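Local coordinates for tetrapyrrole methylase family protein (Chlorobaculum tepidum, PDB 3HH1), which probably catalyses, as the full-length enzyme, the S-adenosylmethionine-dependent 2'-O-methylation of cytidine 1402 in 16S rRNA, this chain being its N-terminal part, at residues L15-L18 with D19-T22; R24-N27 with T28-A32; S44-L47 with K48-I52; Q71-E74 with L75-G79; G89-A92 with I93-P96. All blocks are in the same frame, centred on the assembly; numbering follows the deposited sequence. Where two conformers were deposited one is given.

Interaction 1: residues L15-L18 with D19-T22; sequences LGNL and DDMT
Leu-18 and Met-21 meet across a single tight turn in which two i to i+3 backbone bonds follow one another. Asp-20 N donates to Asn-17 O at 3.1 Å, with an N-H...O angle of 156°, and Met-21 N reaches Leu-18 O at the same 3.1 Å. In both bonds the donor stands well above the carbonyl plane, 53° out of it, a geometry in keeping with 3-10 winding. Asn-17 enters this turn with positive phi and psi, and Leu-18 to Asp-20 carry the short 3-10 segment. It lies in the surface loop that joins strand 8-13 to helix 23-31 of the parallel alpha/beta sheet domain, and Thr-22 ends it as the N-cap of that helix, its OG1 taking Ala-25 N. Among the side chains, Leu-18 CD2 touches the selenium, SE, of selenomethionine Met-21 at 4.3 Å. Met-21 CG lies beside the backbone N (chi1 -70°), which brings it to 3.2 Å from Leu-18 O, and the side chain packs on Val-26 and Leu-29. Asn-17 CB and Asp-20 OD2, on exposed residues, merely lie 4.0 Å apart. The carboxylate of Asp-19 finds its partner beyond the turn, OD1 being hydrogen-bonded to His-49 NE2.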
# COMPACT_ATOMS: atom_id res chain seq x y z
N LEU A 15 -8.34 5.98 11.97
CA LEU A 15 -8.75 7.37 12.17
C LEU A 15 -9.21 7.61 13.63
O LEU A 15 -8.96 8.67 14.20
CB LEU A 15 -9.87 7.74 11.19
CG LEU A 15 -10.34 9.20 11.05
CD1 LEU A 15 -11.23 9.67 12.22
CD2 LEU A 15 -9.16 10.14 10.83
N GLY A 16 -9.87 6.63 14.22
CA GLY A 16 -10.32 6.74 15.61
C GLY A 16 -9.90 5.51 16.38
O GLY A 16 -9.20 4.66 15.85
N ASN A 17 -10.33 5.42 17.64
CA ASN A 17 -9.98 4.29 18.50
C ASN A 17 -8.50 3.98 18.36
O ASN A 17 -8.09 2.82 18.21
CB ASN A 17 -10.79 3.05 18.15
CG ASN A 17 -12.19 3.12 18.69
OD1 ASN A 17 -12.50 3.98 19.52
ND2 ASN A 17 -13.05 2.21 18.24
N LEU A 18 -7.70 5.04 18.43
CA LEU A 18 -6.27 4.91 18.38
C LEU A 18 -5.72 3.99 19.46
O LEU A 18 -4.69 3.37 19.27
CB LEU A 18 -5.61 6.27 18.52
CG LEU A 18 -5.83 7.21 17.34
CD1 LEU A 18 -5.11 8.52 17.58
CD2 LEU A 18 -5.37 6.56 16.03
N ASP A 19 -6.36 3.96 20.63
CA ASP A 19 -5.85 3.14 21.75
C ASP A 19 -5.93 1.63 21.47
O ASP A 19 -5.30 0.83 22.19
CB ASP A 19 -6.56 3.50 23.06
CG ASP A 19 -6.02 4.78 23.70
OD1 ASP A 19 -4.94 5.32 23.29
OD2 ASP A 19 -6.66 5.23 24.65
N ASP A 20 -6.66 1.24 20.42
CA ASP A 20 -6.65 -0.17 19.98
C ASP A 20 -5.45 -0.59 19.11
O ASP A 20 -5.29 -1.77 18.79
CB ASP A 20 -7.96 -0.55 19.29
CG ASP A 20 -9.11 -0.69 20.30
OD1 ASP A 20 -8.84 -0.93 21.50
OD2 ASP A 20 -10.28 -0.54 19.89
N MSE A 21 -4.60 0.36 18.75
CA MSE A 21 -3.34 0.04 18.09
C MSE A 21 -2.51 -0.83 18.99
O MSE A 21 -2.56 -0.68 20.22
CB MSE A 21 -2.56 1.29 17.77
CG MSE A 21 -3.22 2.10 16.68
SE MSE A 21 -2.12 3.68 16.23
CE MSE A 21 -0.40 2.87 15.92
N THR A 22 -1.72 -1.72 18.39
CA THR A 22 -0.85 -2.57 19.22
C THR A 22 0.29 -1.80 19.86
O THR A 22 0.82 -0.80 19.33
CB THR A 22 -0.26 -3.76 18.44
OG1 THR A 22 0.66 -3.25 17.47
CG2 THR A 22 -1.35 -4.62 17.77

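Interaction 2: residues R24-N27 with T28-A32; sequences RAVN and TLRNA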
# COMPACT_ATOMS: atom_id res chain seq x y z
N ARG A 24 3.27 -2.76 19.98
CA ARG A 24 4.37 -2.82 19.01
C ARG A 24 4.32 -1.66 18.05
O ARG A 24 5.35 -1.05 17.78
CB ARG A 24 4.34 -4.13 18.22
CG ARG A 24 5.61 -4.35 17.39
CD ARG A 24 5.38 -5.36 16.33
NE ARG A 24 4.77 -6.60 16.83
CZ ARG A 24 5.42 -7.73 17.09
NH1 ARG A 24 4.73 -8.78 17.54
NH2 ARG A 24 6.74 -7.83 16.94
N ALA A 25 3.14 -1.34 17.54
CA ALA A 25 2.99 -0.24 16.61
C ALA A 25 3.25 1.11 17.24
O ALA A 25 3.97 1.95 16.67
CB ALA A 25 1.57 -0.27 15.96
N VAL A 26 2.73 1.34 18.44
CA VAL A 26 2.94 2.63 19.12
C VAL A 26 4.43 2.77 19.50
O VAL A 26 5.01 3.84 19.36
CB VAL A 26 1.99 2.77 20.35
CG1 VAL A 26 2.24 4.06 21.11
CG2 VAL A 26 0.50 2.69 19.92
N ASN A 27 5.03 1.70 19.94
CA ASN A 27 6.43 1.73 20.38
C ASN A 27 7.33 2.01 19.19
O ASN A 27 8.33 2.71 19.31
CB ASN A 27 6.80 0.43 21.03
CG ASN A 27 8.02 0.53 21.90
OD1 ASN A 27 9.01 -0.12 21.64
ND2 ASN A 27 7.95 1.34 22.92
N THR A 28 6.95 1.46 18.04
CA THR A 28 7.67 1.70 16.80
C THR A 28 7.68 3.17 16.46
O THR A 28 8.76 3.72 16.17
CB THR A 28 7.14 0.87 15.63
OG1 THR A 28 7.28 -0.52 15.98
CG2 THR A 28 7.95 1.20 14.31
N LEU A 29 6.52 3.81 16.52
CA LEU A 29 6.42 5.23 16.26
C LEU A 29 7.16 6.03 17.33
O LEU A 29 7.84 7.01 17.01
CB LEU A 29 4.97 5.67 16.27
CG LEU A 29 4.10 5.02 15.18
CD1 LEU A 29 2.66 5.47 15.39
CD2 LEU A 29 4.55 5.28 13.76
N ARG A 30 7.03 5.60 18.58
CA ARG A 30 7.63 6.35 19.68
C ARG A 30 9.16 6.48 19.54
O ARG A 30 9.74 7.56 19.85
CB ARG A 30 7.24 5.69 21.01
CG ARG A 30 7.59 6.48 22.19
CD ARG A 30 7.21 5.79 23.50
NE ARG A 30 5.82 5.41 23.64
CZ ARG A 30 4.80 6.23 23.92
NH1 ARG A 30 3.59 5.72 24.04
NH2 ARG A 30 4.98 7.53 24.10
N ASN A 31 9.80 5.39 19.11
CA ASN A 31 11.26 5.33 19.06
C ASN A 31 11.90 5.46 17.71
O ASN A 31 13.09 5.25 17.57
CB ASN A 31 11.70 4.02 19.74
CG ASN A 31 11.24 3.96 21.23
OD1 ASN A 31 11.15 5.01 21.91
ND2 ASN A 31 10.95 2.76 21.72
N ALA A 32 11.11 5.79 16.68
CA ALA A 32 11.63 5.92 15.33
C ALA A 32 12.57 7.07 15.21
O ALA A 32 12.40 8.07 15.88
CB ALA A 32 10.43 6.12 14.33
O HOH W 1 5.01 2.77 23.49
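Thr-28 and Arg-24 share the only side-chain-to-backbone hydrogen bond between residues 24-27 and 28-32. Thr-28 OG1 donates to Arg-24 O at 2.7 Å, and Thr-28 N donates to the same oxygen at 3.0 Å. The two donors approach from opposite faces of the carbonyl plane, so one oxygen is gripped twice by one residue. The hydroxyl can do this because OG1 sits beside the backbone N (chi1 -60°), directed toward the preceding turn, where Arg-24 O lies.

The remaining backbone bonds run i to i+4, from Leu-29 N to Ala-25 O, Arg-30 N to Val-26 O and Asn-31 N to Asn-27 O; the Arg-30 bond is 2.8 Å long.

Water provides a polar link: water 1 lies in the guanidinium plane at its edge, accepts from Arg-30 NE at 2.8 Å, and accepts a weak bond from Asn-27 ND2. Arg-30 NH2 is held by Phe-50 O.

In the packing, Val-26 CG1 approaches Arg-30 NH1 obliquely at 3.6 Å. Leu-29 turns instead to the sheet, touching Val-11 and Val-85. The amides of Asn-27 and Asn-31 stand almost perpendicular, their planes 85° apart.

This is an amphipathic alpha-helix, 23-31, packed on the parallel sheet of an alpha/beta domain, with a threonine hydroxyl folded back onto the i-4 carbonyl.

Interaction 3: residues S44-L47 with K48-I52; sequences SILL and KHFGI
The Phe-50 ring receives Leu-46 CD2 at its edge, in the ring plane, 3.9 Å from Phe-50 CD2. One face is covered by the neighbouring His-49, whose CD2 sits 3.6 Å above the ring, over its centre; conversely, Phe-50 CE1 lies in the plane of the imidazole at its edge, so the two rings meet edge to face. Two torsions make the overlap possible: His-49 CG is anti to its backbone N (chi1 180°), while Phe-50 CG lies beside its own (chi1 -70°).

On the buried side, Leu-47 CD2 touches Ile-52 CG2 at 4.0 Å, and Leu-47 also packs on Leu-57 of strand 57-59.

Along the backbone, Lys-48 N to Ser-44 O and His-49 N to Ile-45 O continue the helix, and Phe-50 N reaches Leu-46 O at 3.3 Å. Beyond this the pattern changes. Gly-51 adopts positive phi (64°), and Ile-52 N bonds to Leu-47 O at 2.9 Å in a 6-to-1 link that encloses the 3.1 Å bond from Gly-51 N to Lys-48 O. Together these two bonds define a Schellman motif, ending helix 40-49 within the beta-alpha-beta unit that leads from strand 34-37 to strand 57-59.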
# COMPACT_ATOMS: atom_id res chain seq x y z
N SER A 44 0.28 14.52 13.49
CA SER A 44 0.52 15.25 14.74
C SER A 44 -0.54 14.92 15.80
O SER A 44 -0.20 14.75 16.95
CB SER A 44 0.55 16.77 14.51
OG SER A 44 1.69 17.09 13.74
N ILE A 45 -1.79 14.83 15.39
CA ILE A 45 -2.85 14.47 16.29
C ILE A 45 -2.59 13.08 16.91
O ILE A 45 -2.72 12.91 18.12
CB ILE A 45 -4.22 14.49 15.59
CG1 ILE A 45 -4.62 15.93 15.25
CG2 ILE A 45 -5.28 13.87 16.46
CD1 ILE A 45 -5.79 16.05 14.29
N LEU A 46 -2.23 12.12 16.08
CA LEU A 46 -1.87 10.77 16.56
C LEU A 46 -0.73 10.77 17.57
O LEU A 46 -0.82 10.16 18.62
CB LEU A 46 -1.54 9.85 15.38
CG LEU A 46 -1.29 8.36 15.73
CD1 LEU A 46 -1.82 7.47 14.61
CD2 LEU A 46 0.17 8.15 16.01
N LEU A 47 0.36 11.45 17.22
CA LEU A 47 1.50 11.53 18.11
C LEU A 47 1.17 12.18 19.45
O LEU A 47 1.56 11.68 20.48
CB LEU A 47 2.68 12.24 17.43
CG LEU A 47 3.17 11.50 16.16
CD1 LEU A 47 4.30 12.29 15.50
CD2 LEU A 47 3.56 10.03 16.34
N LYS A 48 0.44 13.30 19.43
CA LYS A 48 0.01 13.96 20.63
C LYS A 48 -0.82 13.01 21.48
O LYS A 48 -0.65 12.96 22.69
CB LYS A 48 -0.80 15.21 20.29
CG LYS A 48 -1.33 15.97 21.51
CD LYS A 48 -2.45 16.95 21.14
CE LYS A 48 -1.98 18.39 21.05
NZ LYS A 48 -3.15 19.33 21.00
N HIS A 49 -1.70 12.24 20.85
CA HIS A 49 -2.52 11.29 21.57
C HIS A 49 -1.71 10.31 22.41
O HIS A 49 -2.12 9.95 23.53
CB HIS A 49 -3.36 10.49 20.57
CG HIS A 49 -4.25 9.48 21.20
ND1 HIS A 49 -5.51 9.79 21.68
CD2 HIS A 49 -4.09 8.15 21.41
CE1 HIS A 49 -6.07 8.70 22.17
NE2 HIS A 49 -5.23 7.70 22.03
N PHE A 50 -0.60 9.83 21.87
CA PHE A 50 0.20 8.83 22.58
C PHE A 50 1.33 9.46 23.38
O PHE A 50 2.20 8.74 23.92
CB PHE A 50 0.76 7.83 21.61
CG PHE A 50 -0.25 6.92 21.02
CD1 PHE A 50 -0.96 6.04 21.81
CD2 PHE A 50 -0.46 6.90 19.66
CE1 PHE A 50 -1.91 5.21 21.24
CE2 PHE A 50 -1.37 6.06 19.11
CZ PHE A 50 -2.09 5.20 19.91
N GLY A 51 1.35 10.78 23.44
CA GLY A 51 2.39 11.51 24.15
C GLY A 51 3.78 11.32 23.56
O GLY A 51 4.78 11.23 24.29
N ILE A 52 3.85 11.28 22.23
CA ILE A 52 5.10 11.15 21.51
C ILE A 52 5.51 12.58 21.18
O ILE A 52 4.87 13.27 20.37
CB ILE A 52 4.93 10.21 20.29
CG1 ILE A 52 4.59 8.79 20.79
CG2 ILE A 52 6.17 10.24 19.32
CD1 ILE A 52 4.10 7.80 19.69

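Interaction 4: residues Q71-E74 with L75-G79; sequences QVIE and LLEEG
Val-72 and Leu-76 lie side by side one turn apart and point the same way, their branches meeting at CG1 and CD1 respectively, 3.9 Å apart. They belong to the last turns of helix 65-77, an amphipathic helix closed by a Schellman motif. Val-72 CG1 is anti to its backbone N (chi1 165°), which carries the methyl onward toward Leu-76. The leucine chain starts beside its own N, which brings Leu-76 CG to 3.3 Å from Val-72 O, beyond the oxygen. The pair faces inward: Val-72 packs on Val-58 and Ala-36 of the sheet and on Met-100 of helix 98-106, while Leu-76 packs on Ala-104 of the same helix.

A second pair repeats the alignment nearer the surface. Ile-73 and Glu-77 also run alongside each other, and the branch methyl Ile-73 CG2 touches Glu-77 CG at 4.0 Å. This contact uses the aliphatic root of the glutamate: Glu-77 CG lies beside its backbone N and only 3.1 Å from Ile-73 O.

Beneath both pairs the i to i+4 bonds are regular, from Leu-75 N to Gln-71 O through Glu-78 N to Glu-74 O. The bond from Leu-76 N to Val-72 O is 3.0 Å long and lies nearly along the C=O axis. Gln-71 takes its side chain elsewhere, its OE1 accepting from Arg-56 NH2.

At the end of the helix Gly-79 has positive phi (89°), a backbone conformation that glycine adopts readily, and its N donates to Leu-76 O at 2.9 Å.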
# COMPACT_ATOMS: atom_id res chain seq x y z
N GLN A 71 15.42 12.55 2.15
CA GLN A 71 15.59 12.58 3.60
C GLN A 71 15.44 11.19 4.22
O GLN A 71 16.22 10.82 5.11
CB GLN A 71 14.59 13.51 4.26
CG GLN A 71 14.88 14.97 4.01
CD GLN A 71 13.84 15.81 4.67
OE1 GLN A 71 14.12 16.49 5.63
NE2 GLN A 71 12.62 15.68 4.24
N VAL A 72 14.44 10.44 3.75
CA VAL A 72 14.18 9.11 4.29
C VAL A 72 15.30 8.16 3.91
O VAL A 72 15.82 7.43 4.77
CB VAL A 72 12.81 8.56 3.81
CG1 VAL A 72 12.66 7.03 4.04
CG2 VAL A 72 11.67 9.38 4.43
N ILE A 73 15.71 8.18 2.64
CA ILE A 73 16.79 7.29 2.20
C ILE A 73 18.09 7.60 2.91
O ILE A 73 18.79 6.68 3.33
CB ILE A 73 17.01 7.32 0.65
CG1 ILE A 73 15.78 6.80 -0.11
CG2 ILE A 73 18.30 6.54 0.23
CD1 ILE A 73 15.45 5.36 0.05
N GLU A 74 18.40 8.89 3.10
CA GLU A 74 19.61 9.25 3.81
C GLU A 74 19.56 8.75 5.23
O GLU A 74 20.56 8.22 5.74
CB GLU A 74 19.86 10.76 3.73
CG GLU A 74 20.29 11.14 2.33
CD GLU A 74 20.55 12.62 2.12
OE1 GLU A 74 20.37 13.41 3.07
OE2 GLU A 74 20.91 13.00 0.98
N LEU A 75 18.42 8.91 5.91
CA LEU A 75 18.32 8.44 7.29
C LEU A 75 18.49 6.91 7.39
O LEU A 75 19.20 6.41 8.25
CB LEU A 75 17.02 8.88 7.88
CG LEU A 75 16.83 9.03 9.39
CD1 LEU A 75 18.08 9.48 10.18
CD2 LEU A 75 15.69 9.98 9.61
N LEU A 76 17.86 6.17 6.49
CA LEU A 76 17.98 4.70 6.45
C LEU A 76 19.42 4.26 6.16
O LEU A 76 19.97 3.36 6.82
CB LEU A 76 17.04 4.16 5.39
CG LEU A 76 15.53 4.23 5.62
CD1 LEU A 76 14.76 3.79 4.38
CD2 LEU A 76 15.11 3.44 6.88
N GLU A 77 20.07 4.93 5.22
CA GLU A 77 21.47 4.60 4.91
C GLU A 77 22.39 4.87 6.11
O GLU A 77 23.42 4.20 6.29
CB GLU A 77 21.96 5.42 3.73
CG GLU A 77 21.29 5.13 2.40
CD GLU A 77 21.76 3.86 1.76
OE1 GLU A 77 22.71 3.24 2.29
OE2 GLU A 77 21.20 3.46 0.70
N GLU A 78 22.06 5.90 6.90
CA GLU A 78 22.79 6.18 8.10
C GLU A 78 22.47 5.26 9.29
O GLU A 78 23.00 5.49 10.37
CB GLU A 78 22.59 7.64 8.52
CG GLU A 78 23.14 8.67 7.50
CD GLU A 78 24.63 8.83 7.57
OE1 GLU A 78 25.31 7.97 8.19
OE2 GLU A 78 25.15 9.83 6.98
N GLY A 79 21.62 4.25 9.09
CA GLY A 79 21.37 3.23 10.11
C GLY A 79 20.24 3.57 11.07
O GLY A 79 20.08 2.93 12.08

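Interaction 5: residues G89-A92 with I93-P96; sequences GTPA and ISDP
Asp-95 N donates to Ala-92 O at 3.0 Å, and Ser-94 N donates to Pro-91 O at 3.1 Å. These successive i to i+3 bonds wind residues 92-94 into a short 3-10 turn. Both donors stand far above the acceptor carbonyl plane, the Asp-95 N by 59°. Outside this pair, Asp-95 OD1 accepts from Gly-97 N, capping the backbone at the turn that leads into helix 98-106.

Side-chain contact across the turn is slight. Asp-95 CB lies 3.4 Å from Ala-92 O, a backbone atom. Ser-94 is modelled in two conformers, and in the one given its OG has no partner in the model, so the state of this hydroxyl remains doubtful.

Further out, the turn belongs to the dimer interface: Ala-92 packs on Ala-92 of the second subunit, Pro-91 on its Val-114 and Ile-93 on its Thr-86. Gly-89 adds backbone hydrogen bonds to that subunit.

Within the turn, then, both i to i+3 bonds use backbone N and O alone, and the Asp-95 carboxylate serves the cap at Gly-97 N. The side chains of Pro-91, Ala-92 and Ile-93 are left to make a mainly apolar contact with the neighbouring subunit.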
# COMPACT_ATOMS: atom_id res chain seq x y z
N GLY A 89 -7.36 2.11 6.79
CA GLY A 89 -8.48 1.68 5.98
C GLY A 89 -8.27 1.58 4.47
O GLY A 89 -9.15 1.05 3.77
N THR A 90 -7.18 2.10 3.95
CA THR A 90 -6.93 1.95 2.50
C THR A 90 -5.61 1.23 2.23
O THR A 90 -4.70 1.25 3.06
CB THR A 90 -6.98 3.30 1.69
OG1 THR A 90 -6.29 4.31 2.42
CG2 THR A 90 -8.43 3.74 1.38
N PRO A 91 -5.51 0.58 1.06
CA PRO A 91 -4.29 -0.15 0.74
C PRO A 91 -3.06 0.76 0.77
O PRO A 91 -3.09 1.89 0.30
CB PRO A 91 -4.57 -0.69 -0.67
CG PRO A 91 -6.06 -0.78 -0.71
CD PRO A 91 -6.55 0.41 0.03
N ALA A 92 -1.97 0.26 1.34
CA ALA A 92 -0.75 1.07 1.50
C ALA A 92 -0.17 1.47 0.15
O ALA A 92 0.29 2.60 -0.04
CB ALA A 92 0.30 0.30 2.33
N ILE A 93 -0.23 0.57 -0.83
CA ILE A 93 0.36 0.91 -2.12
C ILE A 93 -0.40 2.06 -2.83
O ILE A 93 0.10 2.59 -3.80
CB ILE A 93 0.51 -0.29 -3.05
CG1 ILE A 93 -0.84 -0.91 -3.37
CG2 ILE A 93 1.40 -1.35 -2.42
CD1 ILE A 93 -0.72 -2.05 -4.38
N SER A 94 -1.60 2.41 -2.35
CA SER A 94 -2.34 3.54 -2.91
C SER A 94 -1.98 4.86 -2.24
O SER A 94 -2.16 5.91 -2.85
CB SER A 94 -3.84 3.29 -2.77
OG SER A 94 -4.17 2.05 -3.34
N ASP A 95 -1.45 4.82 -1.02
CA ASP A 95 -1.11 6.06 -0.22
C ASP A 95 -0.00 6.78 -1.02
O ASP A 95 0.94 6.11 -1.46
CB ASP A 95 -0.67 5.65 1.21
CG ASP A 95 -0.46 6.84 2.20
OD1 ASP A 95 0.52 7.63 2.06
OD2 ASP A 95 -1.25 6.96 3.18
N PRO A 96 -0.12 8.12 -1.27
CA PRO A 96 0.92 8.77 -2.13
C PRO A 96 2.32 8.59 -1.50
O PRO A 96 3.32 8.50 -2.23
CB PRO A 96 0.51 10.27 -2.17
CG PRO A 96 -0.94 10.29 -1.72
CD PRO A 96 -1.11 9.09 -0.77

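How the interactions relate
Interactions 1, 2 and 3 form one continuous cluster. Met-21 of interaction 1 packs on Val-26 and Leu-29 of interaction 2, and Leu-29 CD1 in turn meets Leu-46 CD2 of interaction 3 at 3.7 Å. Phe-50 touches members of both others. Interaction 1 is a surface turn; 2 and 3 are partly buried helix segments. Interaction 4, also partly buried and helical, lies across the chain's centre from 1 and 3, its centre about 28 Å from that of interaction 1. Interaction 5 is the buried one, facing the second subunit. Chemistry follows place: 3-10 bonds in loops 1 and 5, i to i+4 bonds in the helices, and Schellman endings in 3 and 4.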